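Local atomic coordinates of beta-n-acetylhexosaminidase (Streptococcus pneumoniae, PDB entry 4AZI), a protein that probably removes terminal beta-linked N-acetylglucosamine residues from glycans, as the second of two tandem family 20 glycoside hydrolase modules of StrH. Residues 53-67 with 157-170. The protein carries 2 engineered substitutions. Numbering follows the deposited sequence.
Sequences FLLDDMTITANGKTY and NFVKALIGKYMDFF
A beta-hairpin and the loop leading into it pack on an outer helix of the TIM barrel of this family 20 module. Strand 60-62 runs roughly antiparallel to helix 157-170, with axes 7.7 Å apart. Ile-60 carries the middle of the contact. Its CG2 meets Phe-158 CE1 at 3.6 Å and also touches Ala-161 CB. Its CG1 lies anti to the carbonyl carbon (chi1 -64°), and CD1 reaches Leu-162 and the aliphatic part of Lys-165. The Phe-158 ring turns its edge to one face of Tyr-67, with planes at 82° and centroids 4.9 Å apart. At the hairpin's type I' turn, Asn-157 ND2 donates to Asn-63 OD1 (3.0 Å). The acceptor lies close to the amide plane of Asn-157. Asn-63 ND2 donates to Glu-154 O, in the first turn of the same helix (153-170), so both ends of the amide are tied to it. At the other end, Tyr-166 OH donates to Phe-53 O at 2.6 Å, almost in line with the carbonyl bond. This gives the hydroxyl of the buried Tyr-166 an acceptor and ties the loop to the helix at Phe-53. Met-58 bends at chi2 and chi3, which brings CE to 3.4 Å from Tyr-166 OH; its sulfur lies oblique to that ring, a Met-aromatic contact. Phe-53 joins Tyr-166, Phe-169 and Phe-170 in an aromatic cluster. Its edge points to the face of Phe-169 in an offset edge-to-face pair. Leu-55 CD2 packs on Phe-169 CB at 3.6 Å. Helix 94-106 adds Val-97 against Phe-53, and helix 69-83 adds Ile-76 against Met-58. Val-159 points away from the hairpin, and both Val-159 and Met-167 touch helix 203-219.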
loop_
_atom_site.group_PDB
_atom_site.type_symbol
_atom_site.label_atom_id
_atom_site.label_comp_id
_atom_site.label_asym_id
_atom_site.label_seq_id
_atom_site.Cartn_x
_atom_site.Cartn_y
_atom_site.Cartn_z
ATOM N N PHE A 53 -13.268 -3.793 3.309
ATOM C CA PHE A 53 -13.138 -5.134 2.746
ATOM C C PHE A 53 -13.711 -6.164 3.702
ATOM O O PHE A 53 -13.271 -6.281 4.849
ATOM C CB PHE A 53 -11.674 -5.452 2.420
ATOM C CG PHE A 53 -11.452 -6.825 1.836
ATOM C CD1 PHE A 53 -12.356 -7.383 0.932
ATOM C CD2 PHE A 53 -10.313 -7.549 2.168
ATOM C CE1 PHE A 53 -12.134 -8.643 0.387
ATOM C CE2 PHE A 53 -10.081 -8.808 1.623
ATOM C CZ PHE A 53 -10.995 -9.355 0.731
ATOM N N LEU A 54 -14.693 -6.912 3.210
ATOM C CA LEU A 54 -15.258 -8.038 3.945
ATOM C C LEU A 54 -15.078 -9.333 3.171
ATOM O O LEU A 54 -15.401 -9.410 1.980
ATOM C CB LEU A 54 -16.744 -7.824 4.230
ATOM C CG LEU A 54 -17.171 -6.551 4.959
ATOM C CD1 LEU A 54 -18.678 -6.366 4.817
ATOM C CD2 LEU A 54 -16.751 -6.619 6.420
ATOM N N LEU A 55 -14.555 -10.339 3.865
ATOM C CA LEU A 55 -14.483 -11.693 3.347
ATOM C C LEU A 55 -15.863 -12.338 3.421
ATOM O O LEU A 55 -16.716 -11.897 4.193
ATOM C CB LEU A 55 -13.506 -12.530 4.184
ATOM C CG LEU A 55 -12.125 -11.966 4.525
ATOM C CD1 LEU A 55 -11.492 -12.752 5.664
ATOM C CD2 LEU A 55 -11.229 -11.948 3.294
ATOM N N ASP A 56 -16.062 -13.401 2.648
ATOM C CA ASP A 56 -17.304 -14.165 2.693
ATOM C C ASP A 56 -17.582 -14.735 4.080
ATOM O O ASP A 56 -18.717 -14.667 4.548
ATOM C CB ASP A 56 -17.303 -15.273 1.641
ATOM C CG ASP A 56 -17.305 -14.726 0.227
ATOM O OD1 ASP A 56 -17.872 -13.635 0.008
ATOM O OD2 ASP A 56 -16.739 -15.388 -0.665
ATOM N N ASP A 57 -16.546 -15.287 4.721
ATOM C CA ASP A 57 -16.631 -15.724 6.113
ATOM C C ASP A 57 -15.794 -14.844 7.038
ATOM O O ASP A 57 -14.561 -14.831 6.958
ATOM C CB ASP A 57 -16.186 -17.187 6.294
ATOM C CG ASP A 57 -16.213 -17.614 7.756
ATOM O OD1 ASP A 57 -17.092 -17.133 8.495
ATOM O OD2 ASP A 57 -15.362 -18.417 8.182
ATOM N N MET A 58 -16.477 -14.153 7.943
ATOM C CA MET A 58 -15.837 -13.217 8.859
ATOM C C MET A 58 -15.900 -13.707 10.303
ATOM O O MET A 58 -15.835 -12.906 11.234
ATOM C CB MET A 58 -16.474 -11.824 8.728
ATOM C CG MET A 58 -16.122 -11.095 7.444
ATOM S SD MET A 58 -14.361 -10.723 7.290
ATOM C CE MET A 58 -14.162 -9.333 8.394
ATOM N N THR A 59 -16.029 -15.021 10.479
ATOM C CA THR A 59 -16.061 -15.631 11.806
ATOM C C THR A 59 -14.708 -15.438 12.481
ATOM O O THR A 59 -13.667 -15.709 11.885
ATOM C CB THR A 59 -16.388 -17.144 11.731
ATOM O OG1 THR A 59 -17.652 -17.336 11.087
ATOM C CG2 THR A 59 -16.429 -17.770 13.118
ATOM N N ILE A 60 -14.736 -14.975 13.729
ATOM C CA ILE A 60 -13.520 -14.726 14.496
ATOM C C ILE A 60 -13.545 -15.511 15.798
ATOM O O ILE A 60 -14.547 -15.510 16.515
ATOM C CB ILE A 60 -13.337 -13.208 14.800
ATOM C CG1 ILE A 60 -13.144 -12.385 13.516
ATOM C CG2 ILE A 60 -12.194 -12.970 15.780
ATOM C CD1 ILE A 60 -11.967 -12.788 12.654
ATOM N N THR A 61 -12.436 -16.180 16.099
ATOM C CA THR A 61 -12.254 -16.816 17.393
ATOM C C THR A 61 -11.114 -16.142 18.149
ATOM O O THR A 61 -9.996 -16.087 17.664
ATOM C CB THR A 61 -11.961 -18.315 17.240
ATOM O OG1 THR A 61 -12.972 -18.892 16.423
ATOM C CG2 THR A 61 -11.966 -19.016 18.595
ATOM N N ALA A 62 -11.432 -15.631 19.335
ATOM C CA ALA A 62 -10.479 -14.954 20.210
ATOM C C ALA A 62 -11.100 -14.817 21.592
ATOM O O ALA A 62 -12.326 -14.785 21.731
ATOM C CB ALA A 62 -10.122 -13.578 19.662
ATOM N N ASN A 63 -10.249 -14.732 22.607
ATOM C CA ASN A 63 -10.687 -14.471 23.976
ATOM C C ASN A 63 -11.583 -15.572 24.534
ATOM O O ASN A 63 -12.457 -15.300 25.356
ATOM C CB ASN A 63 -11.392 -13.112 24.063
ATOM C CG ASN A 63 -10.483 -11.961 23.684
ATOM O OD1 ASN A 63 -9.352 -11.877 24.155
ATOM N ND2 ASN A 63 -10.975 -11.066 22.839
ATOM N N GLY A 64 -11.365 -16.799 24.065
ATOM C CA GLY A 64 -12.118 -17.972 24.521
ATOM C C GLY A 64 -13.497 -18.140 23.909
ATOM O O GLY A 64 -14.227 -19.073 24.257
ATOM N N LYS A 65 -13.850 -17.256 22.979
ATOM C CA LYS A 65 -15.175 -17.289 22.369
ATOM C C LYS A 65 -15.120 -17.105 20.859
ATOM O O LYS A 65 -14.051 -16.876 20.291
ATOM C CB LYS A 65 -16.074 -16.219 23.001
ATOM C CG LYS A 65 -15.601 -14.790 22.786
ATOM C CD LYS A 65 -16.760 -13.803 22.837
ATOM C CE LYS A 65 -17.249 -13.563 24.260
ATOM N NZ LYS A 65 -16.158 -13.094 25.159
ATOM N N THR A 66 -16.273 -17.249 20.208
ATOM C CA THR A 66 -16.383 -16.962 18.787
ATOM C C THR A 66 -17.338 -15.820 18.537
ATOM O O THR A 66 -18.345 -15.667 19.230
ATOM C CB THR A 66 -16.838 -18.178 17.955
ATOM O OG1 THR A 66 -18.180 -18.542 18.311
ATOM C CG2 THR A 66 -15.908 -19.338 18.184
ATOM N N TYR A 67 -16.995 -15.018 17.540
ATOM C CA TYR A 67 -17.860 -13.956 17.063
ATOM C C TYR A 67 -18.307 -14.411 15.686
ATOM O O TYR A 67 -17.476 -14.647 14.797
ATOM C CB TYR A 67 -17.105 -12.615 16.996
ATOM C CG TYR A 67 -16.332 -12.263 18.267
ATOM C CD1 TYR A 67 -15.127 -12.897 18.564
ATOM C CD2 TYR A 67 -16.812 -11.312 19.169
ATOM C CE1 TYR A 67 -14.418 -12.600 19.717
ATOM C CE2 TYR A 67 -16.102 -10.996 20.330
ATOM C CZ TYR A 67 -14.908 -11.650 20.595
ATOM O OH TYR A 67 -14.175 -11.370 21.731
ATOM N N ASN A 157 -6.400 -9.254 21.226
ATOM C CA ASN A 157 -6.647 -10.629 20.798
ATOM C C ASN A 157 -7.604 -10.651 19.623
ATOM O O ASN A 157 -7.401 -11.396 18.663
ATOM C CB ASN A 157 -7.141 -11.508 21.949
ATOM C CG ASN A 157 -6.025 -11.894 22.907
ATOM O OD1 ASN A 157 -4.855 -11.859 22.551
ATOM N ND2 ASN A 157 -6.388 -12.276 24.125
ATOM N N PHE A 158 -8.620 -9.796 19.677
ATOM C CA PHE A 158 -9.574 -9.711 18.575
ATOM C C PHE A 158 -8.948 -9.218 17.272
ATOM O O PHE A 158 -9.096 -9.855 16.227
ATOM C CB PHE A 158 -10.761 -8.828 18.921
ATOM C CG PHE A 158 -11.826 -8.857 17.879
ATOM C CD1 PHE A 158 -12.792 -9.853 17.894
ATOM C CD2 PHE A 158 -11.837 -7.917 16.853
ATOM C CE1 PHE A 158 -13.766 -9.899 16.917
ATOM C CE2 PHE A 158 -12.806 -7.958 15.873
ATOM C CZ PHE A 158 -13.773 -8.952 15.906
ATOM N N VAL A 159 -8.271 -8.077 17.335
ATOM C CA VAL A 159 -7.683 -7.471 16.141
ATOM C C VAL A 159 -6.686 -8.409 15.467
ATOM O O VAL A 159 -6.746 -8.591 14.258
ATOM C CB VAL A 159 -7.069 -6.093 16.448
ATOM C CG1 VAL A 159 -6.272 -5.569 15.265
ATOM C CG2 VAL A 159 -8.183 -5.113 16.792
ATOM N N LYS A 160 -5.799 -9.018 16.257
ATOM C CA LYS A 160 -4.837 -9.986 15.746
ATOM C C LYS A 160 -5.496 -11.144 14.999
ATOM O O LYS A 160 -5.004 -11.571 13.952
ATOM C CB LYS A 160 -3.972 -10.553 16.873
ATOM C CG LYS A 160 -2.941 -9.583 17.416
ATOM C CD LYS A 160 -2.001 -10.301 18.363
ATOM C CE LYS A 160 -1.843 -9.547 19.669
ATOM N NZ LYS A 160 -0.927 -10.275 20.597
ATOM N N ALA A 161 -6.594 -11.658 15.558
ATOM C CA ALA A 161 -7.346 -12.733 14.929
ATOM C C ALA A 161 -7.948 -12.255 13.611
ATOM O O ALA A 161 -7.860 -12.962 12.607
ATOM C CB ALA A 161 -8.437 -13.258 15.863
ATOM N N LEU A 162 -8.531 -11.050 13.622
ATOM C CA LEU A 162 -9.109 -10.425 12.417
ATOM C C LEU A 162 -8.071 -10.242 11.311
ATOM O O LEU A 162 -8.301 -10.618 10.165
ATOM C CB LEU A 162 -9.751 -9.075 12.753
ATOM C CG LEU A 162 -10.446 -8.359 11.583
ATOM C CD1 LEU A 162 -11.578 -9.220 11.041
ATOM C CD2 LEU A 162 -10.968 -7.000 12.032
ATOM N N ILE A 163 -6.923 -9.672 11.662
ATOM C CA ILE A 163 -5.850 -9.489 10.677
ATOM C C ILE A 163 -5.307 -10.827 10.172
ATOM O O ILE A 163 -4.924 -10.938 9.010
ATOM C CB ILE A 163 -4.747 -8.546 11.191
ATOM C CG1 ILE A 163 -5.269 -7.107 11.120
ATOM C CG2 ILE A 163 -3.484 -8.667 10.347
ATOM C CD1 ILE A 163 -4.616 -6.173 12.097
ATOM N N GLY A 164 -5.296 -11.830 11.049
ATOM C CA GLY A 164 -4.996 -13.217 10.668
ATOM C C GLY A 164 -5.891 -13.752 9.558
ATOM O O GLY A 164 -5.405 -14.367 8.599
ATOM N N LYS A 165 -7.201 -13.536 9.679
ATOM C CA LYS A 165 -8.151 -13.950 8.639
ATOM C C LYS A 165 -7.876 -13.265 7.308
ATOM O O LYS A 165 -7.780 -13.943 6.289
ATOM C CB LYS A 165 -9.610 -13.743 9.063
ATOM C CG LYS A 165 -10.096 -14.726 10.116
ATOM C CD LYS A 165 -10.070 -16.173 9.640
ATOM C CE LYS A 165 -10.363 -17.095 10.814
ATOM N NZ LYS A 165 -10.334 -18.545 10.469
ATOM N N TYR A 166 -7.728 -11.936 7.313
ATOM C CA TYR A 166 -7.349 -11.218 6.089
ATOM C C TYR A 166 -6.056 -11.776 5.493
ATOM O O TYR A 166 -5.977 -12.001 4.289
ATOM C CB TYR A 166 -7.217 -9.701 6.318
ATOM C CG TYR A 166 -8.526 -8.965 6.527
ATOM C CD1 TYR A 166 -9.490 -8.903 5.515
ATOM C CD2 TYR A 166 -8.791 -8.307 7.729
ATOM C CE1 TYR A 166 -10.685 -8.223 5.701
ATOM C CE2 TYR A 166 -9.985 -7.622 7.925
ATOM C CZ TYR A 166 -10.928 -7.584 6.904
ATOM O OH TYR A 166 -12.109 -6.905 7.084
ATOM N N MET A 167 -5.052 -12.008 6.338
ATOM C CA MET A 167 -3.788 -12.583 5.876
ATOM C C MET A 167 -4.001 -13.988 5.279
ATOM O O MET A 167 -3.351 -14.352 4.288
ATOM C CB MET A 167 -2.764 -12.636 7.011
ATOM C CG MET A 167 -2.145 -11.314 7.412
ATOM S SD MET A 167 -0.971 -11.648 8.746
ATOM C CE MET A 167 -0.151 -10.060 8.939
ATOM N N ASP A 168 -4.927 -14.752 5.873
ATOM C CA ASP A 168 -5.340 -16.054 5.346
ATOM C C ASP A 168 -5.859 -15.951 3.901
ATOM O O ASP A 168 -5.471 -16.754 3.045
ATOM C CB ASP A 168 -6.338 -16.764 6.298
ATOM C CG ASP A 168 -5.679 -17.206 7.627
ATOM O OD1 ASP A 168 -4.449 -17.324 7.659
ATOM O OD2 ASP A 168 -6.376 -17.440 8.645
ATOM N N PHE A 169 -6.695 -14.951 3.618
ATOM C CA PHE A 169 -7.198 -14.751 2.245
ATOM C C PHE A 169 -6.093 -14.355 1.245
ATOM O O PHE A 169 -6.051 -14.882 0.134
ATOM C CB PHE A 169 -8.361 -13.751 2.221
ATOM C CG PHE A 169 -8.701 -13.241 0.845
ATOM C CD1 PHE A 169 -9.544 -13.968 0.005
ATOM C CD2 PHE A 169 -8.176 -12.031 0.386
ATOM C CE1 PHE A 169 -9.855 -13.499 -1.264
ATOM C CE2 PHE A 169 -8.482 -11.556 -0.888
ATOM C CZ PHE A 169 -9.315 -12.298 -1.713
ATOM N N PHE A 170 -5.200 -13.449 1.645
ATOM C CA PHE A 170 -4.118 -12.987 0.766
ATOM C C PHE A 170 -2.964 -13.979 0.600
ATOM O O PHE A 170 -2.268 -13.925 -0.409
ATOM C CB PHE A 170 -3.583 -11.608 1.201
ATOM C CG PHE A 170 -4.578 -10.499 1.038
ATOM C CD1 PHE A 170 -5.026 -10.133 -0.221
ATOM C CD2 PHE A 170 -5.078 -9.825 2.151
ATOM C CE1 PHE A 170 -5.955 -9.114 -0.375
ATOM C CE2 PHE A 170 -6.010 -8.809 2.006
ATOM C CZ PHE A 170 -6.451 -8.453 0.741
HETATM O O HOH W 1 -12.165 -18.367 13.230
#